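Local coordinates for putative aminooxidase (Propionibacterium acnes, PDB 2BAB), which binds FAD and probably isomerises double bonds of polyunsaturated fatty acids, yielding conjugated (10E,12Z)-octadecadienoic acid, at residues Ala112-Leu117 with Glu155-Leu160; Pro84-Glu89 with Leu198-Asp203; Cys286-Tyr291 with His357-Ile362. All coordinates share one frame; numbering follows the deposited sequence.

Contact 1: residues Ala112-Leu117 with Glu155-Leu160; sequences AAVQKL and EAARDL. With BU1 (1,4-butanediol), chain I.
Ala113, Val114 and Leu117 of helix 106-122 pack against Ala156, Ala157 and Leu160, where the chain runs into helix 158-162, forming a close helical interface of the flavin-containing amine oxidase-like fold. The approach is tightest at the alanines: the CA atoms of Ala113 and Ala157 are 5.0 Å apart, a spacing possible because neither side chain extends past CB. Ala113 directs its methyl at the facing backbone, with CB 3.4 Å from Ala157 N and 3.9 Å from Ala157 CB, while Ala156 CB borders the same methyl. In return, Ala157 CB settles among the methyl of Ala113, Val114 CG2 at 4.1 Å and Leu117 CD2 at 4.2 Å. Further along, Val114 and Leu160 meet branch to branch, their side chains crossing at about a right angle, with Val114 CG2 3.8 Å from Leu160 CD2. The valine puts CG1 opposite its backbone N (chi1 171°), which leaves CG2, beside that N, as the branch facing the leucine. The two Leu160 methyls are divided between partners: CD2 serves Val114, and CD1 lies 4.1 Å from C1 of a bound 1,4-butanediol. Met191 of helix 187-195 touches both Val114 and Leu160, extending the apolar layer to a third helix. Salt bridges lie at the margin: Asp159 with Arg106, at the start of helix 106-122, and Arg158 with Asp146. Between the two segments themselves there is no hydrogen bond, and they meet through the close fit of two alanine methyls with flanking valine and leucine branches, mostly buried.

Contact 2: residues Pro84-Glu89 with Leu198-Asp203; sequences PKLRRE and LWTWAD. With ODD ((10E,12Z)-octadeca-10,12-dienoic acid), chain F; BU1 (1,4-butanediol), chain G.
Thr200 holds OG1 between its own backbone N and carbonyl carbon (chi1 61°), which delivers the hydroxyl to Pro84 and turns CG2 onto Leu86. OG1 donates to Pro84 O at 2.8 Å from above the carbonyl plane, 44° out of it, and CG2 lies 3.6 Å from Leu86 CD1. The same Leu86 CD1 also meets Leu198 CB at 3.7 Å, the two leucines crossing at about a right angle. A water bridges the backbones beside them, accepting from Leu86 N at 2.9 Å and donating to Leu198 O at 2.8 Å. Arg88 bends at chi3 (75°), folding its guanidinium round to the carboxyl end of the bound octadecadienoic acid. NE at 3.0 Å and NH1 at 3.1 Å both donate to ligand O1, which sits at the guanidinium edge in its plane. Leu198 CD1 lies near that edge too, 3.6 Å from Arg88 NH1. Phe193 fixes the arginine further, through a cation-pi contact and a bond from NH1 to its carbonyl, and Tyr297 OH also binds the fatty acid. With Leu86 beside the carboxyl group and Leu198 CD2 by the far tail, this is the fatty-acid pocket, near the FAD, of an amine oxidase-like protein, probably an isomerase.

Contact 3: residues Cys286-Tyr291 with His357-Ile362; sequences CLVKEY and HPVEKI
Cys286 and Val288 share an apolar face with Val359 and Ile362. Cys286 SG touches both Val359 CG2 (4.0 Å) and Ile362 CG1 (4.1 Å), and Val359 CG2 is also 4.1 Å from Val288 CG1, so one valine branch serves two neighbours on the opposing strand. The antiparallel pairing beneath these side chains contains a classic beta bulge, Glu360 and Lys361 both facing Leu287. Leu287 N donates to Lys361 O at 2.8 Å, whereas Leu287 O takes two amides from the same face of its carbonyl plane, Glu360 N at 2.8 Å and the longer Lys361 N at 3.3 Å. Beyond the bulge, Lys289 N reaches Pro358 O at 2.9 Å. The exposed margin is less regular. Glu360 lies across the aliphatic part of Lys289 at about a right angle, without their charged atoms touching. Glu290 adopts left-handed helical backbone angles (phi 49°), and its carbonyl oxygen receives His357 ND1 at 2.8 Å. That bond is nearly straight (168°) and lies in the imidazole plane, so it restrains the ring's rotation. Helix 341-354 covers the apolar face, through Leu349 and Met352 on Val359 and Arg345 on Ile362, while strand 325-330 flanks the other side of strand 277-288, with Ile325 against Val288; strand 359-373 is the outermost strand on this side of the mixed sheet.

Overall arrangement
From the N terminus, the chain passes 84-89 at the start of strand 88-91, then enters helix 106-122. Contact 1 closes a loop of 37 residues from 112-117 to 155-160 within the helical region. The chain continues through helix 187-195 to 198-203, where contact 2 closes a wider loop in which contact 1 is nested, tying the start of strand 88-91 to the loop between helices 187-195 and 205-215. Contact 3 follows in series, closing a loop of 65 residues as it joins the end of strand 277-288 to the start of strand 359-373. Contacts 2 and 3 reach the same mixed sheet, centres about 20 Å apart; the centre of contact 1 lies about 36 Å from that of contact 3.

Contact 1: residues Ala112-Leu117 with Glu155-Leu160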
# COMPACT_ATOMS: atom_id res chain seq x y z
N ALA A 112 -9.68 -1.56 26.36
CA ALA A 112 -9.66 -0.32 27.14
C ALA A 112 -8.69 0.69 26.54
O ALA A 112 -9.01 1.88 26.45
CB ALA A 112 -9.31 -0.60 28.62
N ALA A 113 -7.51 0.24 26.12
CA ALA A 113 -6.56 1.13 25.46
C ALA A 113 -7.14 1.64 24.14
O ALA A 113 -6.90 2.78 23.76
CB ALA A 113 -5.22 0.45 25.23
N VAL A 114 -7.86 0.77 23.43
CA VAL A 114 -8.50 1.15 22.16
C VAL A 114 -9.52 2.27 22.39
O VAL A 114 -9.59 3.21 21.62
CB VAL A 114 -9.20 -0.08 21.49
CG1 VAL A 114 -10.06 0.36 20.27
CG2 VAL A 114 -8.15 -1.15 21.08
N GLN A 115 -10.33 2.12 23.43
CA GLN A 115 -11.31 3.13 23.85
C GLN A 115 -10.62 4.45 24.10
O GLN A 115 -11.06 5.50 23.62
CB GLN A 115 -12.00 2.67 25.14
CG GLN A 115 -12.80 3.73 25.92
CD GLN A 115 -13.90 4.35 25.11
OE1 GLN A 115 -14.58 3.66 24.35
NE2 GLN A 115 -14.11 5.66 25.29
N LYS A 116 -9.52 4.37 24.85
CA LYS A 116 -8.77 5.55 25.26
C LYS A 116 -8.15 6.24 24.05
O LYS A 116 -8.24 7.47 23.93
CB LYS A 116 -7.68 5.14 26.26
CG LYS A 116 -6.88 6.30 26.79
CD LYS A 116 -6.05 5.89 28.01
CE LYS A 116 -5.23 7.07 28.52
NZ LYS A 116 -4.04 6.63 29.32
N LEU A 117 -7.53 5.45 23.17
CA LEU A 117 -6.93 5.97 21.94
C LEU A 117 -7.98 6.64 21.05
O LEU A 117 -7.75 7.74 20.51
CB LEU A 117 -6.24 4.84 21.16
CG LEU A 117 -5.62 5.19 19.79
CD1 LEU A 117 -4.73 6.46 19.84
CD2 LEU A 117 -4.83 3.99 19.19
N GLU A 155 -0.46 1.57 25.14
CA GLU A 155 0.39 0.52 24.58
C GLU A 155 -0.38 -0.72 24.15
O GLU A 155 -0.11 -1.27 23.09
CB GLU A 155 1.47 0.09 25.56
CG GLU A 155 2.52 1.16 25.83
CD GLU A 155 2.23 1.96 27.08
OE1 GLU A 155 1.04 2.23 27.36
OE2 GLU A 155 3.20 2.34 27.75
N ALA A 156 -1.33 -1.15 24.98
CA ALA A 156 -2.03 -2.40 24.74
C ALA A 156 -2.86 -2.37 23.45
O ALA A 156 -3.13 -3.42 22.89
CB ALA A 156 -2.90 -2.79 25.97
N ALA A 157 -3.22 -1.18 22.97
CA ALA A 157 -3.97 -1.03 21.72
C ALA A 157 -3.19 -1.59 20.51
O ALA A 157 -3.78 -1.91 19.48
CB ALA A 157 -4.35 0.44 21.47
N ARG A 158 -1.87 -1.70 20.65
CA ARG A 158 -1.03 -2.26 19.60
C ARG A 158 -1.46 -3.69 19.23
O ARG A 158 -1.25 -4.10 18.10
CB ARG A 158 0.45 -2.21 20.00
CG ARG A 158 0.92 -3.40 20.83
CD ARG A 158 2.31 -3.21 21.40
NE ARG A 158 3.34 -2.97 20.38
CZ ARG A 158 3.93 -3.90 19.64
NH1 ARG A 158 3.59 -5.16 19.76
NH2 ARG A 158 4.88 -3.55 18.78
N ASP A 159 -2.04 -4.45 20.18
CA ASP A 159 -2.47 -5.83 19.88
C ASP A 159 -3.52 -5.85 18.79
O ASP A 159 -3.56 -6.78 17.99
CB ASP A 159 -3.04 -6.55 21.11
CG ASP A 159 -1.98 -6.93 22.12
OD1 ASP A 159 -0.89 -6.31 22.09
OD2 ASP A 159 -2.26 -7.83 22.94
N LEU A 160 -4.40 -4.84 18.78
CA LEU A 160 -5.44 -4.75 17.76
C LEU A 160 -4.94 -4.14 16.45
O LEU A 160 -5.32 -4.60 15.36
CB LEU A 160 -6.62 -3.93 18.28
CG LEU A 160 -7.87 -3.97 17.41
CD1 LEU A 160 -8.64 -5.32 17.61
CD2 LEU A 160 -8.77 -2.76 17.68
C1 BU1 I . -6.70 -8.80 18.50
C2 BU1 I . -6.46 -8.65 19.98
C3 BU1 I . -7.53 -7.84 20.68
C4 BU1 I . -8.12 -8.65 21.82
O5 BU1 I . -5.98 -9.95 18.07
O6 BU1 I . -9.40 -8.14 22.16

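Contact 2: residues Pro84-Glu89 with Leu198-Asp203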
# COMPACT_ATOMS: atom_id res chain seq x y z
N PRO A 84 -14.97 -13.62 -2.36
CA PRO A 84 -15.26 -14.46 -1.21
C PRO A 84 -14.98 -13.74 0.11
O PRO A 84 -14.09 -12.88 0.21
CB PRO A 84 -14.32 -15.68 -1.38
CG PRO A 84 -13.65 -15.51 -2.66
CD PRO A 84 -13.81 -14.10 -3.13
N LYS A 85 -15.78 -14.10 1.10
CA LYS A 85 -15.71 -13.54 2.44
C LYS A 85 -14.40 -13.89 3.12
O LYS A 85 -13.93 -15.02 3.03
CB LYS A 85 -16.84 -14.12 3.28
CG LYS A 85 -16.93 -13.54 4.70
CD LYS A 85 -18.19 -14.05 5.46
CE LYS A 85 -18.81 -12.99 6.36
NZ LYS A 85 -17.81 -12.18 7.09
N LEU A 86 -13.83 -12.92 3.82
CA LEU A 86 -12.61 -13.14 4.58
C LEU A 86 -12.95 -13.64 5.99
O LEU A 86 -13.85 -13.12 6.65
CB LEU A 86 -11.82 -11.85 4.66
CG LEU A 86 -11.22 -11.37 3.35
CD1 LEU A 86 -10.71 -9.94 3.50
CD2 LEU A 86 -10.09 -12.29 2.90
N ARG A 87 -12.22 -14.66 6.43
CA ARG A 87 -12.38 -15.18 7.79
C ARG A 87 -11.02 -15.58 8.31
O ARG A 87 -10.16 -16.03 7.55
CB ARG A 87 -13.33 -16.37 7.79
CG ARG A 87 -14.77 -16.05 7.39
CD ARG A 87 -15.57 -17.34 7.29
NE ARG A 87 -16.97 -17.17 6.88
CZ ARG A 87 -17.97 -16.79 7.68
NH1 ARG A 87 -17.75 -16.43 8.95
NH2 ARG A 87 -19.21 -16.74 7.19
N ARG A 88 -10.82 -15.40 9.62
CA ARG A 88 -9.50 -15.54 10.23
C ARG A 88 -9.51 -16.31 11.54
O ARG A 88 -10.44 -16.21 12.34
CB ARG A 88 -8.86 -14.17 10.51
CG ARG A 88 -9.53 -13.34 11.62
CD ARG A 88 -8.87 -12.00 11.86
NE ARG A 88 -9.21 -11.07 10.79
CZ ARG A 88 -9.97 -9.96 10.91
NH1 ARG A 88 -10.19 -9.23 9.82
NH2 ARG A 88 -10.50 -9.57 12.07
N GLU A 89 -8.42 -17.05 11.75
CA GLU A 89 -8.08 -17.59 13.07
C GLU A 89 -6.69 -17.09 13.43
O GLU A 89 -5.93 -16.62 12.56
CB GLU A 89 -8.07 -19.12 13.06
CG GLU A 89 -6.97 -19.72 12.20
CD GLU A 89 -7.01 -21.25 12.13
OE1 GLU A 89 -7.85 -21.87 12.81
OE2 GLU A 89 -6.20 -21.81 11.38
N LEU A 198 -15.02 -6.33 5.23
CA LEU A 198 -13.91 -6.19 4.31
C LEU A 198 -14.33 -6.55 2.90
O LEU A 198 -14.81 -7.66 2.63
CB LEU A 198 -12.74 -7.07 4.75
CG LEU A 198 -12.07 -6.68 6.08
CD1 LEU A 198 -11.29 -7.82 6.70
CD2 LEU A 198 -11.18 -5.46 5.88
N TRP A 199 -14.11 -5.62 1.98
CA TRP A 199 -14.34 -5.82 0.58
C TRP A 199 -13.33 -6.78 -0.04
O TRP A 199 -12.15 -6.73 0.30
CB TRP A 199 -14.20 -4.50 -0.15
CG TRP A 199 -15.22 -3.47 0.19
CD1 TRP A 199 -16.32 -3.61 0.99
CD2 TRP A 199 -15.27 -2.14 -0.35
NE1 TRP A 199 -17.03 -2.42 1.01
CE2 TRP A 199 -16.42 -1.51 0.19
CE3 TRP A 199 -14.45 -1.42 -1.23
CZ2 TRP A 199 -16.77 -0.20 -0.12
CZ3 TRP A 199 -14.80 -0.10 -1.53
CH2 TRP A 199 -15.95 0.49 -0.97
N THR A 200 -13.80 -7.62 -0.95
CA THR A 200 -12.92 -8.41 -1.84
C THR A 200 -13.62 -8.52 -3.21
O THR A 200 -14.81 -8.23 -3.33
CB THR A 200 -12.66 -9.85 -1.32
OG1 THR A 200 -13.92 -10.54 -1.25
CG2 THR A 200 -11.89 -9.90 0.07
N TRP A 201 -12.87 -8.98 -4.21
CA TRP A 201 -13.33 -9.06 -5.61
C TRP A 201 -13.04 -10.43 -6.21
O TRP A 201 -11.90 -10.91 -6.16
CB TRP A 201 -12.65 -7.96 -6.44
CG TRP A 201 -13.07 -6.62 -6.00
CD1 TRP A 201 -14.11 -5.90 -6.48
CD2 TRP A 201 -12.48 -5.84 -4.94
NE1 TRP A 201 -14.21 -4.70 -5.79
CE2 TRP A 201 -13.22 -4.64 -4.85
CE3 TRP A 201 -11.42 -6.05 -4.06
CZ2 TRP A 201 -12.91 -3.63 -3.89
CZ3 TRP A 201 -11.09 -5.04 -3.13
CH2 TRP A 201 -11.86 -3.85 -3.04
N ALA A 202 -14.09 -11.04 -6.78
CA ALA A 202 -13.99 -12.36 -7.38
C ALA A 202 -12.98 -12.40 -8.51
O ALA A 202 -12.26 -13.38 -8.66
CB ALA A 202 -15.40 -12.85 -7.88
N ASP A 203 -12.92 -11.31 -9.27
CA ASP A 203 -12.04 -11.17 -10.43
C ASP A 203 -10.69 -10.54 -10.06
O ASP A 203 -9.84 -10.30 -10.92
CB ASP A 203 -12.74 -10.31 -11.49
CG ASP A 203 -14.06 -10.93 -11.94
OD1 ASP A 203 -13.99 -12.00 -12.57
OD2 ASP A 203 -15.14 -10.37 -11.63
O2 ODD F . -10.14 -12.32 7.72
C1 ODD F . -9.00 -11.95 7.34
O1 ODD F . -8.45 -10.98 7.87
C2 ODD F . -8.30 -12.70 6.22
C3 ODD F . -7.07 -11.94 5.71
C4 ODD F . -6.30 -12.67 4.60
C5 ODD F . -4.80 -12.35 4.57
C6 ODD F . -4.53 -11.09 3.78
C7 ODD F . -3.11 -10.53 3.71
C8 ODD F . -3.23 -9.01 3.47
C9 ODD F . -1.95 -8.36 2.97
C10 ODD F . -1.93 -6.84 2.88
C11 ODD F . -2.96 -6.00 3.10
C12 ODD F . -2.73 -4.55 2.94
C13 ODD F . -3.65 -3.58 3.11
C14 ODD F . -5.08 -3.85 3.51
C15 ODD F . -5.88 -2.56 3.51
C16 ODD F . -7.38 -2.70 3.84
C17 ODD F . -7.70 -3.51 5.09
C18 ODD F . -8.11 -2.68 6.29
C1 BU1 G . -12.28 -15.03 -11.93
C2 BU1 G . -13.46 -16.01 -11.85
C3 BU1 G . -14.48 -15.55 -10.82
C4 BU1 G . -15.16 -16.73 -10.10
O5 BU1 G . -11.54 -15.06 -10.69
O6 BU1 G . -16.16 -16.21 -9.20
O HOH W 1 -14.91 -10.19 3.80

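Contact 3: residues Cys286-Tyr291 with His357-Ile362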
# COMPACT_ATOMS: atom_id res chain seq x y z
N CYS A 286 1.11 -20.60 -3.09
CA CYS A 286 1.37 -22.00 -2.77
C CYS A 286 0.19 -22.91 -3.03
O CYS A 286 -0.97 -22.51 -2.87
CB CYS A 286 1.74 -22.16 -1.30
SG CYS A 286 3.10 -21.14 -0.72
N LEU A 287 0.51 -24.14 -3.42
CA LEU A 287 -0.41 -25.27 -3.38
C LEU A 287 -0.04 -26.02 -2.12
O LEU A 287 1.14 -26.25 -1.87
CB LEU A 287 -0.23 -26.16 -4.62
CG LEU A 287 -0.65 -25.53 -5.96
CD1 LEU A 287 -0.36 -26.50 -7.14
CD2 LEU A 287 -2.14 -25.17 -5.91
N VAL A 288 -1.03 -26.37 -1.31
CA VAL A 288 -0.77 -26.98 -0.01
C VAL A 288 -1.60 -28.26 0.20
O VAL A 288 -2.70 -28.40 -0.33
CB VAL A 288 -1.04 -26.01 1.19
CG1 VAL A 288 -0.28 -24.70 1.03
CG2 VAL A 288 -2.52 -25.73 1.36
N LYS A 289 -1.04 -29.19 0.96
CA LYS A 289 -1.80 -30.34 1.49
C LYS A 289 -2.46 -29.98 2.83
O LYS A 289 -2.08 -28.99 3.47
CB LYS A 289 -0.87 -31.54 1.67
CG LYS A 289 -0.51 -32.25 0.37
CD LYS A 289 0.41 -33.44 0.61
CE LYS A 289 0.70 -34.19 -0.71
NZ LYS A 289 1.40 -35.50 -0.48
N GLU A 290 -3.44 -30.77 3.25
CA GLU A 290 -4.22 -30.48 4.45
C GLU A 290 -4.70 -29.02 4.40
O GLU A 290 -4.43 -28.19 5.30
CB GLU A 290 -3.41 -30.77 5.72
CG GLU A 290 -2.79 -32.17 5.73
CD GLU A 290 -1.88 -32.41 6.93
OE1 GLU A 290 -2.40 -32.41 8.06
OE2 GLU A 290 -0.66 -32.58 6.73
N TYR A 291 -5.44 -28.73 3.33
CA TYR A 291 -5.90 -27.40 3.00
C TYR A 291 -6.53 -26.71 4.20
O TYR A 291 -7.38 -27.30 4.88
CB TYR A 291 -6.94 -27.49 1.89
CG TYR A 291 -7.24 -26.23 1.12
CD1 TYR A 291 -6.28 -25.67 0.27
CD2 TYR A 291 -8.51 -25.66 1.14
CE1 TYR A 291 -6.57 -24.55 -0.51
CE2 TYR A 291 -8.81 -24.54 0.35
CZ TYR A 291 -7.83 -23.99 -0.46
OH TYR A 291 -8.13 -22.90 -1.26
N HIS A 357 -0.37 -27.14 7.35
CA HIS A 357 -0.80 -26.98 5.95
C HIS A 357 0.43 -27.01 5.04
O HIS A 357 0.80 -26.01 4.40
CB HIS A 357 -1.60 -25.68 5.79
CG HIS A 357 -2.57 -25.42 6.90
ND1 HIS A 357 -3.67 -26.21 7.13
CD2 HIS A 357 -2.58 -24.46 7.86
CE1 HIS A 357 -4.32 -25.76 8.20
NE2 HIS A 357 -3.67 -24.71 8.66
N PRO A 358 1.11 -28.17 4.98
CA PRO A 358 2.41 -28.21 4.29
C PRO A 358 2.34 -27.88 2.80
O PRO A 358 1.42 -28.29 2.09
CB PRO A 358 2.92 -29.64 4.53
CG PRO A 358 1.81 -30.40 5.15
CD PRO A 358 0.73 -29.46 5.58
N VAL A 359 3.31 -27.11 2.34
CA VAL A 359 3.37 -26.68 0.94
C VAL A 359 3.79 -27.84 0.04
O VAL A 359 4.81 -28.50 0.33
CB VAL A 359 4.34 -25.48 0.78
CG1 VAL A 359 4.55 -25.11 -0.70
CG2 VAL A 359 3.81 -24.29 1.58
N GLU A 360 3.00 -28.10 -1.01
CA GLU A 360 3.38 -29.07 -2.06
C GLU A 360 4.14 -28.40 -3.21
O GLU A 360 4.92 -29.07 -3.88
CB GLU A 360 2.20 -29.82 -2.74
CG GLU A 360 0.83 -29.65 -2.20
CD GLU A 360 -0.19 -30.63 -2.83
OE1 GLU A 360 -1.38 -30.25 -2.94
OE2 GLU A 360 0.18 -31.78 -3.19
N LYS A 361 3.86 -27.14 -3.48
CA LYS A 361 4.43 -26.43 -4.62
C LYS A 361 4.30 -24.92 -4.40
O LYS A 361 3.25 -24.44 -3.96
CB LYS A 361 3.67 -26.83 -5.89
CG LYS A 361 4.28 -26.42 -7.26
CD LYS A 361 5.36 -27.38 -7.77
CE LYS A 361 4.86 -28.81 -8.12
NZ LYS A 361 4.20 -28.97 -9.46
N ILE A 362 5.35 -24.18 -4.74
CA ILE A 362 5.29 -22.73 -4.88
C ILE A 362 5.25 -22.41 -6.38
O ILE A 362 6.20 -22.73 -7.11
CB ILE A 362 6.49 -22.04 -4.21
CG1 ILE A 362 6.51 -22.36 -2.70
CG2 ILE A 362 6.44 -20.54 -4.45
CD1 ILE A 362 7.84 -21.99 -1.97